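Local coordinates for protein putative alkaline phosphatase (PDB 4F1V) that binds phosphate with high affinity in the periplasm and probably serves as the solute-binding component of the PstSACB ABC transporter for phosphate import, at residues A13-S18 with V57-S62; D266-V271 with A343-S348; Q310-F315 with L356-T361. All coordinates share one frame; numbering follows the deposited sequence.

Contact 1: A13-S18 with V57-S62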
loop_
_atom_site.group_PDB
_atom_site.type_symbol
_atom_site.label_atom_id
_atom_site.label_comp_id
_atom_site.label_asym_id
_atom_site.label_seq_id
_atom_site.Cartn_x
_atom_site.Cartn_y
_atom_site.Cartn_z
ATOM N N ALA A 13 1.274 8.690 -7.488
ATOM C CA ALA A 13 0.772 10.003 -7.908
ATOM C C ALA A 13 0.706 10.972 -6.743
ATOM O O ALA A 13 0.838 12.207 -6.957
ATOM C CB ALA A 13 -0.604 9.861 -8.589
ATOM N N LEU A 14 0.541 10.498 -5.518
ATOM C CA LEU A 14 0.635 11.363 -4.361
ATOM C C LEU A 14 2.062 11.931 -4.246
ATOM O O LEU A 14 2.248 13.155 -4.151
ATOM C CB LEU A 14 0.231 10.588 -3.093
ATOM C CG LEU A 14 0.563 11.282 -1.794
ATOM C CD1 LEU A 14 -0.158 12.603 -1.680
ATOM C CD2 LEU A 14 0.242 10.381 -0.605
ATOM N N TYR A 15 3.075 11.059 -4.267
ATOM C CA TYR A 15 4.440 11.558 -4.059
ATOM C C TYR A 15 4.930 12.357 -5.246
ATOM O O TYR A 15 5.861 13.186 -5.065
ATOM C CB TYR A 15 5.408 10.368 -3.776
ATOM C CG TYR A 15 4.982 9.586 -2.555
ATOM C CD1 TYR A 15 4.563 10.203 -1.355
ATOM C CD2 TYR A 15 5.016 8.212 -2.577
ATOM C CE1 TYR A 15 4.142 9.467 -0.288
ATOM C CE2 TYR A 15 4.619 7.443 -1.489
ATOM C CZ TYR A 15 4.152 8.061 -0.360
ATOM O OH TYR A 15 3.676 7.364 0.721
ATOM N N GLN A 16 4.263 12.265 -6.400
ATOM C CA GLN A 16 4.514 13.092 -7.552
ATOM C C GLN A 16 3.683 14.369 -7.626
ATOM O O GLN A 16 3.893 15.157 -8.561
ATOM C CB GLN A 16 4.337 12.231 -8.849
ATOM C CG GLN A 16 5.383 11.170 -8.885
ATOM C CD GLN A 16 5.107 10.009 -9.844
ATOM O OE1 GLN A 16 4.038 9.988 -10.489
ATOM N NE2 GLN A 16 6.011 9.047 -9.996
ATOM N N THR A 17 2.795 14.564 -6.735
ATOM C CA THR A 17 2.056 15.864 -6.648
ATOM C C THR A 17 3.061 16.943 -6.243
ATOM O O THR A 17 3.778 16.785 -5.235
ATOM C CB THR A 17 0.903 15.720 -5.691
ATOM O OG1 THR A 17 -0.087 14.817 -6.191
ATOM C CG2 THR A 17 0.195 17.040 -5.440
ATOM N N SER A 18 3.073 18.069 -6.989
ATOM C CA SER A 18 3.999 19.154 -6.673
ATOM C C SER A 18 3.896 19.514 -5.230
ATOM O O SER A 18 2.772 19.703 -4.704
ATOM C CB SER A 18 3.674 20.346 -7.577
ATOM O OG SER A 18 4.717 21.293 -7.508
ATOM N N VAL A 57 20.379 5.374 -2.677
ATOM C CA VAL A 57 18.962 5.304 -2.336
ATOM C C VAL A 57 18.812 5.836 -0.907
ATOM O O VAL A 57 19.524 5.380 -0.007
ATOM C CB VAL A 57 18.434 3.871 -2.407
ATOM C CG1 VAL A 57 16.994 3.767 -1.890
ATOM C CG2 VAL A 57 18.529 3.349 -3.827
ATOM N N HIS A 58 17.889 6.770 -0.700
ATOM C CA HIS A 58 17.699 7.359 0.611
ATOM C C HIS A 58 16.430 6.926 1.309
ATOM O O HIS A 58 16.367 6.984 2.547
ATOM C CB HIS A 58 17.762 8.894 0.486
ATOM C CG HIS A 58 19.057 9.363 -0.097
ATOM N ND1 HIS A 58 19.222 9.572 -1.421
ATOM C CD2 HIS A 58 20.273 9.518 0.507
ATOM C CE1 HIS A 58 20.479 9.895 -1.620
ATOM N NE2 HIS A 58 21.167 9.802 -0.500
ATOM N N TRP A 59 15.386 6.538 0.553
ATOM C CA TRP A 59 14.094 6.175 1.169
ATOM C C TRP A 59 13.319 5.335 0.136
ATOM O O TRP A 59 13.618 5.341 -1.050
ATOM C CB TRP A 59 13.303 7.385 1.609
ATOM C CG TRP A 59 12.713 8.278 0.588
ATOM C CD1 TRP A 59 13.355 9.243 -0.144
ATOM C CD2 TRP A 59 11.335 8.336 0.156
ATOM N NE1 TRP A 59 12.462 9.900 -0.982
ATOM C CE2 TRP A 59 11.215 9.356 -0.803
ATOM C CE3 TRP A 59 10.187 7.592 0.509
ATOM C CZ2 TRP A 59 9.976 9.695 -1.399
ATOM C CZ3 TRP A 59 8.955 7.905 -0.066
ATOM C CH2 TRP A 59 8.857 8.968 -1.006
ATOM N N ALA A 60 12.271 4.664 0.646
ATOM C CA ALA A 60 11.352 3.923 -0.229
ATOM C C ALA A 60 9.896 4.102 0.229
ATOM O O ALA A 60 9.605 4.231 1.406
ATOM C CB ALA A 60 11.677 2.465 -0.292
ATOM N N GLY A 61 8.997 4.051 -0.755
ATOM C CA GLY A 61 7.580 3.805 -0.493
ATOM C C GLY A 61 7.285 2.317 -0.624
ATOM O O GLY A 61 7.748 1.680 -1.556
ATOM N N SER A 62 6.486 1.756 0.292
ATOM C CA SER A 62 6.116 0.361 0.219
ATOM C C SER A 62 4.748 0.141 0.860
ATOM O O SER A 62 4.511 0.638 1.962
ATOM C CB SER A 62 7.146 -0.503 0.950
ATOM O OG SER A 62 6.819 -1.861 0.752
#
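Trp59 points the edge of its indole at a face of the Tyr15 phenol, a T-shaped (edge-to-face) pair whose ring planes stand at 84°. The centroids of the Tyr15 ring and the six-membered ring of Trp59 lie 5.6 Å apart. Trp59 CH2, at the far end of the indole, makes the closest approach, 4.2 Å from Tyr15 CD2, and sits over the rim of the phenol rather than its centre. Gly61, two residues further along strand 59-62, passes beside the same phenol without a side chain; its CA is 9.1 Å from the CA of Tyr15. Further out, Tyr28 meets both rings, Phe298 stacks on Trp59, and Leu296 of strand 291-299 touches both. The phenol is held at its other end by a hydrogen bond between Tyr15 OH and Ser90 OG. The contact thus seats the short helix that follows strand 5-7 against a central strand of the five-stranded sheet. It is a buried aromatic cluster near the phosphate site, about 9 Å from the Tyr15 side chain to the bound hydrogenphosphate, held probably by dispersion and ring quadrupoles rather than by charge.

Contact 2: D266-V271 with A343-S348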
loop_
_atom_site.group_PDB
_atom_site.type_symbol
_atom_site.label_atom_id
_atom_site.label_comp_id
_atom_site.label_asym_id
_atom_site.label_seq_id
_atom_site.Cartn_x
_atom_site.Cartn_y
_atom_site.Cartn_z
ATOM N N ASP A 266 8.595 -3.017 12.847
ATOM C CA ASP A 266 7.384 -3.756 12.498
ATOM C C ASP A 266 6.158 -3.243 13.284
ATOM O O ASP A 266 5.037 -3.336 12.797
ATOM C CB ASP A 266 7.594 -5.248 12.785
ATOM C CG ASP A 266 6.422 -6.110 12.346
ATOM O OD1 ASP A 266 5.648 -6.573 13.207
ATOM O OD2 ASP A 266 6.315 -6.328 11.122
ATOM N N ALA A 267 6.362 -2.710 14.506
ATOM C CA ALA A 267 5.254 -2.276 15.343
ATOM C C ALA A 267 4.551 -1.082 14.787
ATOM O O ALA A 267 3.429 -0.752 15.238
ATOM C CB ALA A 267 5.747 -2.025 16.729
ATOM N N TRP A 268 5.167 -0.338 13.867
ATOM C CA TRP A 268 4.629 0.909 13.378
ATOM C C TRP A 268 3.585 0.760 12.276
ATOM O O TRP A 268 2.840 1.679 12.026
ATOM C CB TRP A 268 5.785 1.778 12.864
ATOM C CG TRP A 268 6.481 2.487 14.028
ATOM C CD1 TRP A 268 7.505 1.994 14.805
ATOM C CD2 TRP A 268 6.145 3.753 14.581
ATOM N NE1 TRP A 268 7.814 2.885 15.795
ATOM C CE2 TRP A 268 7.012 3.976 15.720
ATOM C CE3 TRP A 268 5.215 4.763 14.266
ATOM C CZ2 TRP A 268 6.962 5.157 16.475
ATOM C CZ3 TRP A 268 5.152 5.912 15.048
ATOM C CH2 TRP A 268 6.008 6.083 16.142
ATOM N N VAL A 269 3.615 -0.376 11.551
ATOM C CA VAL A 269 2.685 -0.547 10.398
ATOM C C VAL A 269 1.515 -1.409 10.834
ATOM O O VAL A 269 1.661 -2.628 11.028
ATOM C CB VAL A 269 3.373 -1.189 9.175
ATOM C CG1 VAL A 269 2.335 -1.427 8.078
ATOM C CG2 VAL A 269 4.505 -0.291 8.705
ATOM N N PRO A 270 0.314 -0.837 10.969
ATOM C CA PRO A 270 -0.837 -1.678 11.317
ATOM C C PRO A 270 -1.218 -2.518 10.114
ATOM O O PRO A 270 -1.171 -2.048 8.979
ATOM C CB PRO A 270 -1.976 -0.658 11.590
ATOM C CG PRO A 270 -1.244 0.672 11.777
ATOM C CD PRO A 270 -0.050 0.579 10.848
ATOM N N VAL A 271 -1.631 -3.753 10.378
ATOM C CA VAL A 271 -2.201 -4.572 9.363
ATOM C C VAL A 271 -3.571 -5.062 9.801
ATOM O O VAL A 271 -3.847 -5.264 10.982
ATOM C CB VAL A 271 -1.314 -5.731 8.918
ATOM C CG1 VAL A 271 0.016 -5.221 8.393
ATOM C CG2 VAL A 271 -1.113 -6.765 9.996
ATOM N N ALA A 343 1.029 13.045 15.646
ATOM C CA ALA A 343 1.794 13.434 16.829
ATOM C C ALA A 343 2.709 12.333 17.324
ATOM O O ALA A 343 3.828 12.605 17.776
ATOM C CB ALA A 343 0.833 13.891 17.922
ATOM N N THR A 344 2.239 11.096 17.228
ATOM C CA THR A 344 3.056 9.927 17.630
ATOM C C THR A 344 4.239 9.784 16.723
ATOM O O THR A 344 5.395 9.528 17.181
ATOM C CB THR A 344 2.162 8.697 17.683
ATOM O OG1 THR A 344 1.108 8.853 18.615
ATOM C CG2 THR A 344 2.929 7.456 18.071
ATOM N N VAL A 345 4.063 9.871 15.410
ATOM C CA VAL A 345 5.196 9.834 14.476
ATOM C C VAL A 345 6.203 10.942 14.817
ATOM O O VAL A 345 7.426 10.679 14.851
ATOM C CB VAL A 345 4.671 9.930 13.021
ATOM C CG1 VAL A 345 5.854 10.043 12.057
ATOM C CG2 VAL A 345 3.819 8.691 12.678
ATOM N N ARG A 346 5.735 12.179 15.002
ATOM C CA ARG A 346 6.687 13.231 15.283
ATOM C C ARG A 346 7.462 13.020 16.587
ATOM O O ARG A 346 8.653 13.292 16.689
ATOM C CB ARG A 346 5.975 14.617 15.368
ATOM C CG ARG A 346 5.304 15.078 14.085
ATOM C CD ARG A 346 4.974 16.544 14.060
ATOM N NE ARG A 346 4.221 16.928 15.210
ATOM C CZ ARG A 346 2.879 16.861 15.304
ATOM N NH1 ARG A 346 2.237 17.201 16.474
ATOM N NH2 ARG A 346 2.128 16.437 14.293
ATOM N N ALA A 347 6.743 12.521 17.610
ATOM C CA ALA A 347 7.374 12.373 18.929
ATOM C C ALA A 347 8.542 11.396 18.884
ATOM O O ALA A 347 9.546 11.578 19.611
ATOM C CB ALA A 347 6.360 11.917 19.970
ATOM N N SER A 348 8.444 10.373 18.076
ATOM C CA SER A 348 9.551 9.411 17.940
ATOM C C SER A 348 10.636 9.868 16.957
ATOM O O SER A 348 11.836 9.767 17.246
ATOM C CB SER A 348 9.046 8.011 17.524
ATOM O OG SER A 348 8.350 7.365 18.567
#
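Trp268 drives the outer end of its indole against one side of helix 339-349, where Thr344, Val345 and Ser348 receive it. With CG beside the backbone N (chi1 -81°), the indole extends toward the helix with its six-membered ring foremost. Ser348, one turn after Thr344, meets the rim: Ser348 OG is 3.3 Å from Trp268 CZ2, near the indole plane, and Ser348 CB is 3.7 Å from Trp268 CZ2. The carbonyl of Thr344 comes to the same edge, with Thr344 O 3.7 Å from Trp268 CH2. Both oxygens therefore face the polarised C-H rim of the ring and not its pi cloud. Val345 contributes its CG2 branch, 3.9 Å from Trp268 CZ3, and the two side chains cross obliquely. The methyl of Thr344 adds a further apolar touch, Thr344 CG2 to Trp268 CH2 at 3.9 Å, while its hydroxyl turns back to Ala340 O within the helix. The pyrrole side of the indole is fixed separately, by a bond from NE1 to Arg262 O. Phe349, Pro257 and Val88 of strand 85-94 also pack on the tryptophan. The tryptophan so joins the loop between helix 248-252 and strand 272-273 to a helix near the C terminus. Within the contact, Thr344 O also accepts the helical bond from Ser348 N at 3.3 Å. What crosses the interface is van der Waals packing, probably with a weak electrostatic attraction between the two oxygens and the C-H rim, so shape and the outside bond of NE1 probably set the indole's orientation.

Contact 3: Q310-F315 with L356-T361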
loop_
_atom_site.group_PDB
_atom_site.type_symbol
_atom_site.label_atom_id
_atom_site.label_comp_id
_atom_site.label_asym_id
_atom_site.label_seq_id
_atom_site.Cartn_x
_atom_site.Cartn_y
_atom_site.Cartn_z
ATOM N N GLN A 310 17.146 17.821 5.283
ATOM C CA GLN A 310 16.074 17.755 4.248
ATOM C C GLN A 310 15.096 16.616 4.577
ATOM O O GLN A 310 13.885 16.755 4.324
ATOM C CB GLN A 310 16.736 17.562 2.888
ATOM C CG GLN A 310 17.413 18.880 2.479
ATOM C CD GLN A 310 18.239 18.647 1.159
ATOM O OE1 GLN A 310 18.705 17.606 0.869
ATOM N NE2 GLN A 310 18.432 19.799 0.504
ATOM N N VAL A 311 15.583 15.480 5.090
ATOM C CA VAL A 311 14.669 14.404 5.472
ATOM C C VAL A 311 13.797 14.858 6.664
ATOM O O VAL A 311 12.572 14.637 6.643
ATOM C CB VAL A 311 15.462 13.115 5.806
ATOM C CG1 VAL A 311 14.567 12.100 6.486
ATOM C CG2 VAL A 311 16.082 12.524 4.561
ATOM N N ARG A 312 14.416 15.494 7.646
ATOM C CA ARG A 312 13.598 16.016 8.755
ATOM C C ARG A 312 12.525 16.962 8.224
ATOM O O ARG A 312 11.366 16.909 8.687
ATOM C CB ARG A 312 14.487 16.749 9.806
ATOM C CG ARG A 312 15.377 15.819 10.597
ATOM C CD ARG A 312 16.238 16.527 11.613
ATOM N NE ARG A 312 15.438 17.304 12.545
ATOM C CZ ARG A 312 14.756 16.829 13.574
ATOM N NH1 ARG A 312 14.853 15.505 13.916
ATOM N NH2 ARG A 312 13.943 17.590 14.315
ATOM N N ASP A 313 12.858 17.874 7.320
ATOM C CA ASP A 313 11.894 18.834 6.830
ATOM C C ASP A 313 10.739 18.150 6.101
ATOM O O ASP A 313 9.582 18.623 6.174
ATOM C CB ASP A 313 12.592 19.847 5.927
ATOM C CG ASP A 313 13.569 20.786 6.665
ATOM O OD1 ASP A 313 13.452 20.867 7.913
ATOM O OD2 ASP A 313 14.371 21.437 5.977
ATOM N N PHE A 314 10.992 17.044 5.409
ATOM C CA PHE A 314 9.891 16.278 4.815
ATOM C C PHE A 314 8.964 15.690 5.872
ATOM O O PHE A 314 7.725 15.797 5.782
ATOM C CB PHE A 314 10.421 15.169 3.912
ATOM C CG PHE A 314 9.323 14.238 3.420
ATOM C CD1 PHE A 314 8.286 14.735 2.622
ATOM C CD2 PHE A 314 9.301 12.898 3.789
ATOM C CE1 PHE A 314 7.245 13.878 2.239
ATOM C CE2 PHE A 314 8.248 12.074 3.444
ATOM C CZ PHE A 314 7.197 12.577 2.673
ATOM N N PHE A 315 9.513 15.069 6.926
ATOM C CA PHE A 315 8.689 14.565 7.986
ATOM C C PHE A 315 7.871 15.687 8.647
ATOM O O PHE A 315 6.707 15.478 9.019
ATOM C CB PHE A 315 9.530 13.810 9.045
ATOM C CG PHE A 315 9.768 12.343 8.703
ATOM C CD1 PHE A 315 9.187 11.325 9.502
ATOM C CD2 PHE A 315 10.557 11.937 7.641
ATOM C CE1 PHE A 315 9.379 10.019 9.235
ATOM C CE2 PHE A 315 10.717 10.601 7.326
ATOM C CZ PHE A 315 10.142 9.645 8.129
ATOM N N LEU A 356 14.948 7.705 18.918
ATOM C CA LEU A 356 14.642 7.312 17.529
ATOM C C LEU A 356 14.702 8.458 16.549
ATOM O O LEU A 356 14.474 8.253 15.333
ATOM C CB LEU A 356 13.238 6.641 17.467
ATOM C CG LEU A 356 13.056 5.409 18.321
ATOM C CD1 LEU A 356 11.690 4.785 18.045
ATOM C CD2 LEU A 356 14.145 4.410 18.104
ATOM N N SER A 357 15.010 9.668 16.980
ATOM C CA SER A 357 14.795 10.828 16.127
ATOM C C SER A 357 15.846 10.923 15.002
ATOM O O SER A 357 17.036 10.683 15.183
ATOM C CB SER A 357 14.746 12.122 16.955
ATOM O OG SER A 357 16.022 12.402 17.514
ATOM N N ILE A 358 15.356 11.343 13.843
ATOM C CA ILE A 358 16.200 11.483 12.662
ATOM C C ILE A 358 17.293 12.503 12.965
ATOM O O ILE A 358 17.028 13.622 13.403
ATOM C CB ILE A 358 15.355 11.885 11.426
ATOM C CG1 ILE A 358 14.324 10.814 11.067
ATOM C CG2 ILE A 358 16.233 12.230 10.245
ATOM C CD1 ILE A 358 13.137 11.326 10.287
ATOM N N GLY A 359 18.550 12.135 12.673
ATOM C CA GLY A 359 19.670 13.056 12.902
ATOM C C GLY A 359 20.054 13.274 14.342
ATOM O O GLY A 359 20.820 14.212 14.629
ATOM N N ASN A 360 19.545 12.480 15.258
ATOM C CA ASN A 360 19.866 12.621 16.682
ATOM C C ASN A 360 21.403 12.754 16.831
ATOM O O ASN A 360 22.144 11.889 16.384
ATOM C CB ASN A 360 19.280 11.428 17.408
ATOM C CG ASN A 360 19.574 11.378 18.907
ATOM O OD1 ASN A 360 20.737 11.510 19.351
ATOM N ND2 ASN A 360 18.556 11.094 19.684
ATOM N N THR A 361 21.868 13.872 17.486
ATOM C CA THR A 361 23.300 14.154 17.448
ATOM C C THR A 361 24.149 13.257 18.304
ATOM O O THR A 361 25.355 13.229 18.182
ATOM C CB THR A 361 23.613 15.612 17.783
ATOM O OG1 THR A 361 23.157 15.845 19.099
ATOM C CG2 THR A 361 23.062 16.578 16.718
#
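The helical residues 310-315 run past a type II beta turn, Ser357 to Asn360, and come nearest at Arg312 and Ile358, whose CA atoms are 6.5 Å apart. Ile358, at the second position of the turn, carries most of the packing and divides its branches among three helix residues: CD1 goes to Phe315, CG2 to Arg312, and both reach Val311. Ile358 CD1 stands 3.7 Å from the centroid of the Phe315 ring, 8° off the normal, a CH-pi contact over the middle of the face. Ile358 CG2, the branch anti to the backbone N, lies against the aliphatic stem of Arg312, 3.7 Å from Arg312 CG, and 4.1 Å from Val311 CG1. The arginine and isoleucine side chains slide past each other in opposite directions, and a bend at chi3 (57°) brings the guanidinium back to the turn. There Arg312 NH1 donates to Ile358 O at 2.9 Å, in the carbonyl plane and on a lone pair; the oxygen sits near the guanidinium edge but somewhat out of its plane, and the N-H···O angle is 147°. NH1 has a second acceptor in Leu350 O, so one nitrogen bridges two backbone carbonyls. Gly359, with its positive phi, occupies the third position of the turn, and Asn360 N closes it on Ser357 O at 3.1 Å. Phe298 meets the Phe315 ring edge-to-face, and Ile86 of strand 85-94 touches Ile358. Here a type II turn with glycine at its third position docks its hydrophobic residue on helix 305-318 of the periplasmic binding-protein fold.

Overall arrangement
From the N terminus, contact 1 comes first, closing a loop of 38 residues between helix 12-15 and strand 59-62 near the phosphate site. It is complete before either other contact begins. Contact 2 then opens at 266-271, and its loop runs through strand 291-299 and helix 305-318 to helix 339-349. Contact 3 starts within that loop and ends beyond it, at 356-361, so the two cross. They also touch, Ser348 O lying 3.4 Å from Leu356 CB, and their centres are 15 Å apart. Contact 1 lies about 17 and 18 Å, centre to centre, from contacts 3 and 2. Side chains of strand 291-299 join all three surroundings, linking the C-terminal segments to the five-stranded sheet.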